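Local atomic coordinates of ABC transporter periplasmic-binding protein YtfQ (Mycobacterium smegmatis, PDB entry 6HB0), a protein that probably binds a sugar, L-arabinofuranose being the one linked to its transport system, and delivers it to an ABC transporter in the cell membrane. Residues R34-E39 with L105-V110; E62-A67 with I79-V84. All blocks are in the same frame, centred on the assembly; numbering follows the deposited sequence.

Contact 1 of 2, residues R34-E39 with L105-V110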
loop_
_atom_site.group_PDB
_atom_site.type_symbol
_atom_site.label_atom_id
_atom_site.label_comp_id
_atom_site.label_asym_id
_atom_site.label_seq_id
_atom_site.Cartn_x
_atom_site.Cartn_y
_atom_site.Cartn_z
ATOM N N ARG A 34 -2.051 -0.437 4.034
ATOM C CA ARG A 34 -2.111 -1.104 2.715
ATOM C C ARG A 34 -2.427 -2.562 3.009
ATOM O O ARG A 34 -1.578 -3.438 2.935
ATOM C CB ARG A 34 -0.775 -0.935 1.967
ATOM C CG ARG A 34 -0.831 -1.053 0.450
ATOM C CD ARG A 34 -1.600 0.068 -0.196
ATOM N NE ARG A 34 -0.787 1.149 -0.773
ATOM C CZ ARG A 34 -1.283 2.365 -1.007
ATOM N NH1 ARG A 34 -0.548 3.298 -1.563
ATOM N NH2 ARG A 34 -2.536 2.649 -0.689
ATOM N N THR A 35 -3.670 -2.789 3.403
ATOM C CA THR A 35 -4.123 -4.051 3.965
ATOM C C THR A 35 -5.081 -4.732 2.987
ATOM O O THR A 35 -5.976 -4.082 2.399
ATOM C CB THR A 35 -4.816 -3.790 5.319
ATOM O OG1 THR A 35 -3.893 -3.107 6.183
ATOM C CG2 THR A 35 -5.263 -5.097 5.966
ATOM N N ALA A 36 -4.869 -6.027 2.769
ATOM C CA ALA A 36 -5.807 -6.793 1.976
ATOM C C ALA A 36 -7.153 -6.781 2.735
ATOM O O ALA A 36 -7.217 -6.878 3.957
ATOM C CB ALA A 36 -5.321 -8.210 1.775
ATOM N N ASN A 37 -8.213 -6.590 1.983
ATOM C CA ASN A 37 -9.536 -6.404 2.524
ATOM C C ASN A 37 -10.194 -7.784 2.534
ATOM O O ASN A 37 -9.728 -8.713 1.851
ATOM C CB ASN A 37 -10.230 -5.451 1.613
ATOM C CG ASN A 37 -10.439 -6.038 0.228
ATOM O OD1 ASN A 37 -11.279 -6.896 0.089
ATOM N ND2 ASN A 37 -9.679 -5.610 -0.772
ATOM N N THR A 38 -11.257 -7.919 3.306
ATOM C CA THR A 38 -11.944 -9.196 3.472
ATOM C C THR A 38 -12.582 -9.779 2.205
ATOM O O THR A 38 -12.442 -10.950 1.958
ATOM C CB THR A 38 -13.067 -9.010 4.488
ATOM O OG1 THR A 38 -12.465 -8.625 5.718
ATOM C CG2 THR A 38 -13.843 -10.281 4.720
ATOM N N GLU A 39 -13.267 -8.954 1.431
ATOM C CA GLU A 39 -13.887 -9.415 0.174
ATOM C C GLU A 39 -12.876 -10.064 -0.791
ATOM O O GLU A 39 -13.206 -11.044 -1.451
ATOM C CB GLU A 39 -14.755 -8.319 -0.508
ATOM C CG GLU A 39 -14.053 -7.065 -1.097
ATOM C CD GLU A 39 -13.921 -5.880 -0.090
ATOM O OE1 GLU A 39 -13.710 -4.712 -0.532
ATOM O OE2 GLU A 39 -14.054 -6.114 1.157
ATOM N N LEU A 105 2.411 -14.726 6.626
ATOM C CA LEU A 105 2.095 -13.349 7.090
ATOM C C LEU A 105 1.650 -12.458 5.974
ATOM O O LEU A 105 2.257 -12.471 4.893
ATOM C CB LEU A 105 3.337 -12.734 7.702
ATOM C CG LEU A 105 3.900 -13.502 8.881
ATOM C CD1 LEU A 105 5.156 -12.869 9.402
ATOM C CD2 LEU A 105 2.865 -13.636 9.981
ATOM N N THR A 106 0.630 -11.642 6.233
ATOM C CA THR A 106 0.181 -10.701 5.251
ATOM C C THR A 106 0.189 -9.276 5.801
ATOM O O THR A 106 -0.024 -9.021 7.005
ATOM C CB THR A 106 -1.235 -11.024 4.747
ATOM O OG1 THR A 106 -2.159 -10.846 5.810
ATOM C CG2 THR A 106 -1.359 -12.454 4.284
ATOM N N ASP A 107 0.415 -8.344 4.897
ATOM C CA ASP A 107 0.208 -6.891 5.118
ATOM C C ASP A 107 1.294 -6.206 5.983
ATOM O O ASP A 107 1.801 -5.152 5.596
ATOM C CB ASP A 107 -1.200 -6.546 5.681
ATOM C CG ASP A 107 -2.368 -7.243 4.918
ATOM O OD1 ASP A 107 -2.511 -7.037 3.654
ATOM O OD2 ASP A 107 -3.171 -7.973 5.612
ATOM N N ARG A 108 1.627 -6.747 7.150
ATOM C CA ARG A 108 2.612 -6.129 8.010
ATOM C C ARG A 108 3.631 -7.194 8.414
ATOM O O ARG A 108 3.268 -8.318 8.740
ATOM C CB ARG A 108 1.935 -5.548 9.237
ATOM C CG ARG A 108 2.907 -4.912 10.233
ATOM C CD ARG A 108 2.299 -4.775 11.627
ATOM N NE ARG A 108 1.041 -4.040 11.570
ATOM C CZ ARG A 108 0.933 -2.726 11.447
ATOM N NH1 ARG A 108 -0.267 -2.181 11.394
ATOM N NH2 ARG A 108 2.008 -1.952 11.377
ATOM N N ALA A 109 4.904 -6.835 8.329
ATOM C CA ALA A 109 6.023 -7.717 8.636
ATOM C C ALA A 109 6.198 -7.844 10.133
ATOM O O ALA A 109 5.807 -6.961 10.856
ATOM C CB ALA A 109 7.292 -7.125 8.064
ATOM N N VAL A 110 6.767 -8.936 10.596
ATOM C CA VAL A 110 7.041 -9.071 12.022
ATOM C C VAL A 110 8.520 -9.020 12.334
ATOM O O VAL A 110 9.346 -9.279 11.481
ATOM C CB VAL A 110 6.447 -10.345 12.636
ATOM C CG1 VAL A 110 4.928 -10.305 12.512
ATOM C CG2 VAL A 110 7.109 -11.572 12.040
#
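Thr35 and Asp107 bring the two backbones closest, their CA atoms 5.3 Å apart, where the extended residues leading into helix 38-48 pass the end of strand 103-106. Asp107 does nearly all the work on its side. It is the central residue of a classic gamma turn, with phi at 76°, closed by a bond from Arg108 N to Thr106 O, and this abrupt reversal of the chain presents its carboxylate to segment 34-39. Asp107 OD1 accepts a hydrogen bond from Ala36 N at 2.7 Å. The bond is almost straight at the hydrogen, 170°, yet the N-H arrives from above the carboxylate plane, 46° out of it. Ala36 CB packs beside the same oxygen, 3.6 Å from Asp107 OD1.

The Thr35 side chain crosses that of Asp107 at about a right angle. Its methyl is placed by a first torsion that sets CG2 anti to the backbone N, and Thr35 CG2 lies 3.6 Å from Asp107 OD2. That second oxygen is gripped from its own side of the contact by Thr106 OG1, at 3.1 Å from Asp107 OD2, and also by Ser82 OG from the adjoining strand's loop. With a backbone N on one oxygen and two hydroxyls on the other, the carboxylate is held against rotation.

Just beyond, Asn37 is the N-cap of helix 38-48. Arg34, by contrast, sends its guanidinium away from Asp107 to salt bridges with Asp243 and Glu129. Loops at the C-terminal ends of parallel strands, tied together like this, probably line one side of the interdomain cleft, as in periplasmic sugar-binding proteins of this family.

Contact 2 of 2, residues E62-A67 with I79-V84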
loop_
_atom_site.group_PDB
_atom_site.type_symbol
_atom_site.label_atom_id
_atom_site.label_comp_id
_atom_site.label_asym_id
_atom_site.label_seq_id
_atom_site.Cartn_x
_atom_site.Cartn_y
_atom_site.Cartn_z
ATOM N N GLU A 62 -3.904 -10.014 21.713
ATOM C CA GLU A 62 -4.196 -11.223 22.493
ATOM C C GLU A 62 -5.321 -12.018 21.826
ATOM O O GLU A 62 -5.290 -13.233 21.823
ATOM C CB GLU A 62 -4.487 -10.910 23.984
ATOM C CG GLU A 62 -3.369 -10.099 24.691
ATOM C CD GLU A 62 -2.270 -10.921 25.376
ATOM O OE1 GLU A 62 -2.217 -10.931 26.645
ATOM O OE2 GLU A 62 -1.418 -11.517 24.661
ATOM N N LYS A 63 -6.274 -11.316 21.225
ATOM C CA LYS A 63 -7.347 -11.931 20.468
ATOM C C LYS A 63 -6.867 -12.534 19.124
ATOM O O LYS A 63 -7.367 -13.538 18.687
ATOM C CB LYS A 63 -8.422 -10.879 20.244
ATOM C CG LYS A 63 -9.738 -11.463 19.747
ATOM C CD LYS A 63 -10.968 -10.914 20.482
ATOM C CE LYS A 63 -12.265 -11.423 19.850
ATOM N NZ LYS A 63 -13.376 -10.439 20.011
ATOM N N GLN A 64 -5.873 -11.925 18.463
ATOM C CA GLN A 64 -5.248 -12.578 17.315
ATOM C C GLN A 64 -4.508 -13.845 17.718
ATOM O O GLN A 64 -4.604 -14.863 17.070
ATOM C CB GLN A 64 -4.347 -11.568 16.617
ATOM C CG GLN A 64 -4.043 -11.897 15.180
ATOM C CD GLN A 64 -3.723 -10.643 14.391
ATOM O OE1 GLN A 64 -2.961 -9.794 14.881
ATOM N NE2 GLN A 64 -4.218 -10.565 13.149
ATOM N N ILE A 65 -3.763 -13.797 18.815
ATOM C CA ILE A 65 -3.104 -14.963 19.344
ATOM C C ILE A 65 -4.118 -16.073 19.690
ATOM O O ILE A 65 -3.860 -17.246 19.381
ATOM C CB ILE A 65 -2.203 -14.608 20.542
ATOM C CG1 ILE A 65 -0.965 -13.862 20.048
ATOM C CG2 ILE A 65 -1.779 -15.845 21.342
ATOM C CD1 ILE A 65 -0.155 -13.176 21.146
ATOM N N SER A 66 -5.263 -15.719 20.267
ATOM C CA SER A 66 -6.328 -16.706 20.527
ATOM C C SER A 66 -6.876 -17.305 19.231
ATOM O O SER A 66 -7.069 -18.503 19.136
ATOM C CB SER A 66 -7.495 -16.078 21.305
ATOM O OG SER A 66 -7.007 -15.660 22.569
ATOM N N ALA A 67 -7.118 -16.465 18.231
ATOM C CA ALA A 67 -7.604 -16.986 16.954
ATOM C C ALA A 67 -6.593 -18.005 16.376
ATOM O O ALA A 67 -6.961 -19.080 15.926
ATOM C CB ALA A 67 -7.908 -15.840 16.010
ATOM N N ILE A 79 -2.162 -21.487 8.306
ATOM C CA ILE A 79 -2.634 -20.340 9.043
ATOM C C ILE A 79 -1.982 -19.103 8.402
ATOM O O ILE A 79 -0.774 -19.083 8.112
ATOM C CB ILE A 79 -2.240 -20.412 10.528
ATOM C CG1 ILE A 79 -3.174 -21.377 11.256
ATOM C CG2 ILE A 79 -2.351 -19.040 11.202
ATOM C CD1 ILE A 79 -2.636 -21.781 12.630
ATOM N N ALA A 80 -2.791 -18.092 8.152
ATOM C CA ALA A 80 -2.280 -16.835 7.712
ATOM C C ALA A 80 -2.885 -15.777 8.598
ATOM O O ALA A 80 -4.002 -15.918 9.081
ATOM C CB ALA A 80 -2.631 -16.590 6.256
ATOM N N PHE A 81 -2.115 -14.728 8.829
ATOM C CA PHE A 81 -2.670 -13.586 9.514
ATOM C C PHE A 81 -1.942 -12.313 9.165
ATOM O O PHE A 81 -0.840 -12.328 8.648
ATOM C CB PHE A 81 -2.694 -13.791 11.027
ATOM C CG PHE A 81 -1.339 -13.853 11.685
ATOM C CD1 PHE A 81 -0.571 -15.005 11.616
ATOM C CD2 PHE A 81 -0.894 -12.801 12.502
ATOM C CE1 PHE A 81 0.630 -15.096 12.254
ATOM C CE2 PHE A 81 0.319 -12.894 13.151
ATOM C CZ PHE A 81 1.095 -14.036 13.003
ATOM N N SER A 82 -2.641 -11.235 9.433
ATOM C CA SER A 82 -2.212 -9.879 9.236
ATOM C C SER A 82 -1.909 -9.320 10.635
ATOM O O SER A 82 -2.833 -8.964 11.358
ATOM C CB SER A 82 -3.393 -9.171 8.578
ATOM O OG SER A 82 -3.175 -7.828 8.351
ATOM N N PRO A 83 -0.633 -9.290 11.031
ATOM C CA PRO A 83 -0.253 -8.962 12.420
ATOM C C PRO A 83 -0.698 -7.563 12.827
ATOM O O PRO A 83 -0.402 -6.607 12.142
ATOM C CB PRO A 83 1.281 -9.018 12.410
ATOM C CG PRO A 83 1.650 -9.816 11.200
ATOM C CD PRO A 83 0.531 -9.658 10.207
ATOM N N VAL A 84 -1.415 -7.442 13.933
ATOM C CA VAL A 84 -1.848 -6.147 14.400
ATOM C C VAL A 84 -0.630 -5.341 14.850
ATOM O O VAL A 84 -0.635 -4.140 14.740
ATOM C CB VAL A 84 -2.905 -6.264 15.518
ATOM C CG1 VAL A 84 -2.506 -7.221 16.616
ATOM C CG2 VAL A 84 -3.147 -4.924 16.164
#
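Gln64 reaches from helix 61-73 to the loop that follows strand 78-81, within a beta-alpha-beta crossover of the Rossmann-like lobe: the chain leaves strand 51-56, runs through this helix and returns as strand 78-81, with strand 21-26 lying between the two in the sheet.

The hydrogen bonds between helix and loop all belong to the primary amide of Gln64. With CG anti to the backbone N (chi1 -158°) and the chain extended beyond it, the amide is carried well clear of the helix and meets the backbone at the strand's end with both its polar atoms. Gln64 OE1 accepts from Val84 N at 3.0 Å, in the carbonyl plane and on a lone pair. Gln64 NE2 donates to Ser82 O at 2.8 Å, and here the N-H comes from above the plane of the receiving carbonyl, 54° out of it. A further bond from NE2 goes to Ala25 O on strand 21-26, so the amide ties the ends of two neighbouring strands to the helix. Donors and acceptors on both sides fix which way round the amide sits, and they pair a polar group inside a buried contact.

Nonpolar packing closes in around the same group. The Phe81 ring flanks it obliquely, Phe81 CD2 standing 4.0 Å from Gln64 CD, while Trp89 and Ile68 also touch this ring. Val84 and Gln64 run past each other in opposite directions, and the meeting is tight: Val84 CG1 lies 3.1 Å from Gln64 OE1, the oxygen that also takes the Val84 N-H.

Overall arrangement
From the N terminus, strand 21-26 leads to residues 34-39, the first half of contact 1, and into helix 38-48. Strand 51-56 and helix 61-73 follow, the helix holding the first half of contact 2. That contact closes a short loop, with 11 residues between its segments, when strand 78-81 ends; contact 1 closes only after helix 90-98, just past strand 103-106, so contact 2 is nested inside it. The two meet through neighbouring strands: Thr106 N lies 2.9 Å from Phe81 O, probably hydrogen-bonded. At the C-terminal edge of one parallel sheet, contact 2 fixes helix 61-73, while contact 1 joins two strand-following loops facing the probable cleft.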